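Local atomic coordinates of Thiol:disulfide interchange protein DsbA (PDB entry 3HZ8), a protein that probably acts as a thiol-disulfide oxidoreductase of the periplasm, passing its redox-active disulfide on to substrate proteins. Residues G33-H38 against T61-W66. The protein carries 1 engineered substitution. Numbering follows the deposited sequence. Where two conformers were deposited one is given.
Sequences GYFCPH and TEHVVW
Gly-33 and His-63 bring the two backbones closest, 5.3 Å between their CA atoms, where a type I turn from Gly-33 to Cys-36 passes the end of strand 57-63. The His-63 imidazole reaches into this turn, its CG anti to the backbone N (chi1 -162°). One face receives Gly-33 CA in a CH-pi contact, 3.6 Å from the ring centroid, while NE2 lies 2.9 Å from Tyr-34 N. From the ring's other nitrogen, ND1 donates to Val-64 O at 2.8 Å, nearly in the imidazole plane and onto a lone pair. Tyr-34 and Phe-35 flank the imidazole: CD2 of Tyr-34 meets His-63 CD2 at 3.6 Å, and CE2 of Phe-35 approaches His-63 CE1, planes at 80°. Beyond it, Phe-35 CZ touches Val-64 CG2, which lies at the phenyl edge, and Trp-66 CZ3. The Tyr-34 hydroxyl is hydrogen-bonded to Asn-92 OD1, and Phe-32 packs edge-to-face on both Tyr-34 and His-63. The contact thus ties to the second strand of a thioredoxin-type beta-alpha-beta unit the turn that ends at Cys-36, the N-cap of helix 37-50 and half of the disulfide with Cys-39. The ND1 bond to Val-64 O fixes the imidazole's rotation, so that NE2 faces the turn.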
loop_
_atom_site.group_PDB
_atom_site.type_symbol
_atom_site.label_atom_id
_atom_site.label_comp_id
_atom_site.label_asym_id
_atom_site.label_seq_id
_atom_site.Cartn_x
_atom_site.Cartn_y
_atom_site.Cartn_z
ATOM N N GLY A 33 -6.764 1.612 2.700
ATOM C CA GLY A 33 -7.889 2.217 1.982
ATOM C C GLY A 33 -7.752 3.721 2.113
ATOM O O GLY A 33 -7.280 4.211 3.145
ATOM N N TYR A 34 -8.164 4.465 1.087
ATOM C CA TYR A 34 -8.084 5.933 1.157
ATOM C C TYR A 34 -9.100 6.552 2.155
ATOM O O TYR A 34 -8.950 7.704 2.566
ATOM C CB TYR A 34 -8.273 6.549 -0.229
ATOM C CG TYR A 34 -7.077 6.449 -1.138
ATOM C CD1 TYR A 34 -5.834 6.961 -0.752
ATOM C CD2 TYR A 34 -7.193 5.890 -2.404
ATOM C CE1 TYR A 34 -4.726 6.913 -1.612
ATOM C CE2 TYR A 34 -6.092 5.831 -3.270
ATOM C CZ TYR A 34 -4.854 6.336 -2.866
ATOM O OH TYR A 34 -3.772 6.286 -3.737
ATOM N N PHE A 35 -10.109 5.778 2.547
ATOM C CA PHE A 35 -11.142 6.232 3.512
ATOM C C PHE A 35 -10.697 6.063 4.954
ATOM O O PHE A 35 -11.443 6.385 5.871
ATOM C CB PHE A 35 -12.391 5.362 3.346
ATOM C CG PHE A 35 -12.068 3.887 3.295
ATOM C CD1 PHE A 35 -11.655 3.216 4.448
ATOM C CD2 PHE A 35 -12.115 3.178 2.091
ATOM C CE1 PHE A 35 -11.308 1.868 4.423
ATOM C CE2 PHE A 35 -11.760 1.838 2.054
ATOM C CZ PHE A 35 -11.353 1.176 3.218
ATOM N N CYS A 36 -9.507 5.494 5.151
ATOM C CA CYS A 36 -9.089 4.925 6.433
ATOM C C CYS A 36 -8.236 5.907 7.266
ATOM O O CYS A 36 -7.094 6.195 6.907
ATOM C CB CYS A 36 -8.349 3.605 6.116
ATOM S SG CYS A 36 -7.258 2.874 7.353
ATOM N N PRO A 37 -8.795 6.438 8.380
ATOM C CA PRO A 37 -7.991 7.380 9.160
ATOM C C PRO A 37 -6.655 6.860 9.678
ATOM O O PRO A 37 -5.667 7.595 9.634
ATOM C CB PRO A 37 -8.921 7.771 10.316
ATOM C CG PRO A 37 -10.296 7.576 9.747
ATOM C CD PRO A 37 -10.157 6.309 8.942
ATOM N N HIS A 38 -6.601 5.618 10.137
ATOM C CA HIS A 38 -5.333 5.097 10.637
ATOM C C HIS A 38 -4.332 4.934 9.503
ATOM O O HIS A 38 -3.123 5.091 9.707
ATOM C CB HIS A 38 -5.541 3.810 11.432
ATOM C CG HIS A 38 -6.041 4.051 12.824
ATOM N ND1 HIS A 38 -5.825 5.238 13.490
ATOM C CD2 HIS A 38 -6.716 3.253 13.683
ATOM C CE1 HIS A 38 -6.367 5.169 14.693
ATOM N NE2 HIS A 38 -6.907 3.973 14.838
ATOM N N THR A 61 2.036 -1.071 -2.599
ATOM C CA THR A 61 0.762 -0.776 -1.937
ATOM C C THR A 61 -0.414 -1.325 -2.731
ATOM O O THR A 61 -0.391 -1.326 -3.962
ATOM C CB THR A 61 0.598 0.729 -1.648
ATOM O OG1 THR A 61 0.532 1.444 -2.882
ATOM C CG2 THR A 61 1.779 1.247 -0.843
ATOM N N GLU A 62 -1.418 -1.822 -2.015
ATOM C CA GLU A 62 -2.622 -2.378 -2.643
ATOM C C GLU A 62 -3.839 -1.885 -1.865
ATOM O O GLU A 62 -3.854 -1.956 -0.628
ATOM C CB GLU A 62 -2.586 -3.911 -2.603
ATOM C CG GLU A 62 -1.321 -4.563 -3.216
ATOM C CD GLU A 62 -1.235 -4.445 -4.750
ATOM O OE1 GLU A 62 -2.218 -4.010 -5.389
ATOM O OE2 GLU A 62 -0.176 -4.799 -5.322
ATOM N N HIS A 63 -4.838 -1.365 -2.577
ATOM C CA HIS A 63 -6.066 -0.871 -1.933
ATOM C C HIS A 63 -7.024 -2.033 -1.760
ATOM O O HIS A 63 -7.256 -2.789 -2.709
ATOM C CB HIS A 63 -6.710 0.213 -2.808
ATOM C CG HIS A 63 -7.706 1.083 -2.105
ATOM N ND1 HIS A 63 -8.938 0.638 -1.673
ATOM C CD2 HIS A 63 -7.664 2.404 -1.811
ATOM C CE1 HIS A 63 -9.588 1.634 -1.095
ATOM N NE2 HIS A 63 -8.846 2.724 -1.185
ATOM N N VAL A 64 -7.579 -2.197 -0.559
ATOM C CA VAL A 64 -8.553 -3.274 -0.344
ATOM C C VAL A 64 -9.839 -3.030 -1.145
ATOM O O VAL A 64 -10.177 -1.886 -1.471
ATOM C CB VAL A 64 -8.904 -3.494 1.164
ATOM C CG1 VAL A 64 -7.688 -4.035 1.917
ATOM C CG2 VAL A 64 -9.484 -2.232 1.822
ATOM N N VAL A 65 -10.545 -4.112 -1.479
ATOM C CA VAL A 65 -11.863 -3.997 -2.113
ATOM C C VAL A 65 -12.826 -4.883 -1.325
ATOM O O VAL A 65 -12.763 -6.112 -1.409
ATOM C CB VAL A 65 -11.835 -4.372 -3.619
ATOM C CG1 VAL A 65 -13.241 -4.283 -4.228
ATOM C CG2 VAL A 65 -10.835 -3.496 -4.368
ATOM N N TRP A 66 -13.690 -4.241 -0.538
ATOM C CA TRP A 66 -14.580 -4.934 0.396
ATOM C C TRP A 66 -16.043 -4.869 -0.047
ATOM O O TRP A 66 -16.903 -5.496 0.558
ATOM C CB TRP A 66 -14.437 -4.314 1.790
ATOM C CG TRP A 66 -13.168 -4.706 2.489
ATOM C CD1 TRP A 66 -12.441 -5.850 2.293
ATOM C CD2 TRP A 66 -12.494 -3.978 3.524
ATOM N NE1 TRP A 66 -11.350 -5.871 3.135
ATOM C CE2 TRP A 66 -11.355 -4.733 3.898
ATOM C CE3 TRP A 66 -12.726 -2.745 4.147
ATOM C CZ2 TRP A 66 -10.470 -4.309 4.890
ATOM C CZ3 TRP A 66 -11.854 -2.334 5.152
ATOM C CH2 TRP A 66 -10.734 -3.117 5.511
#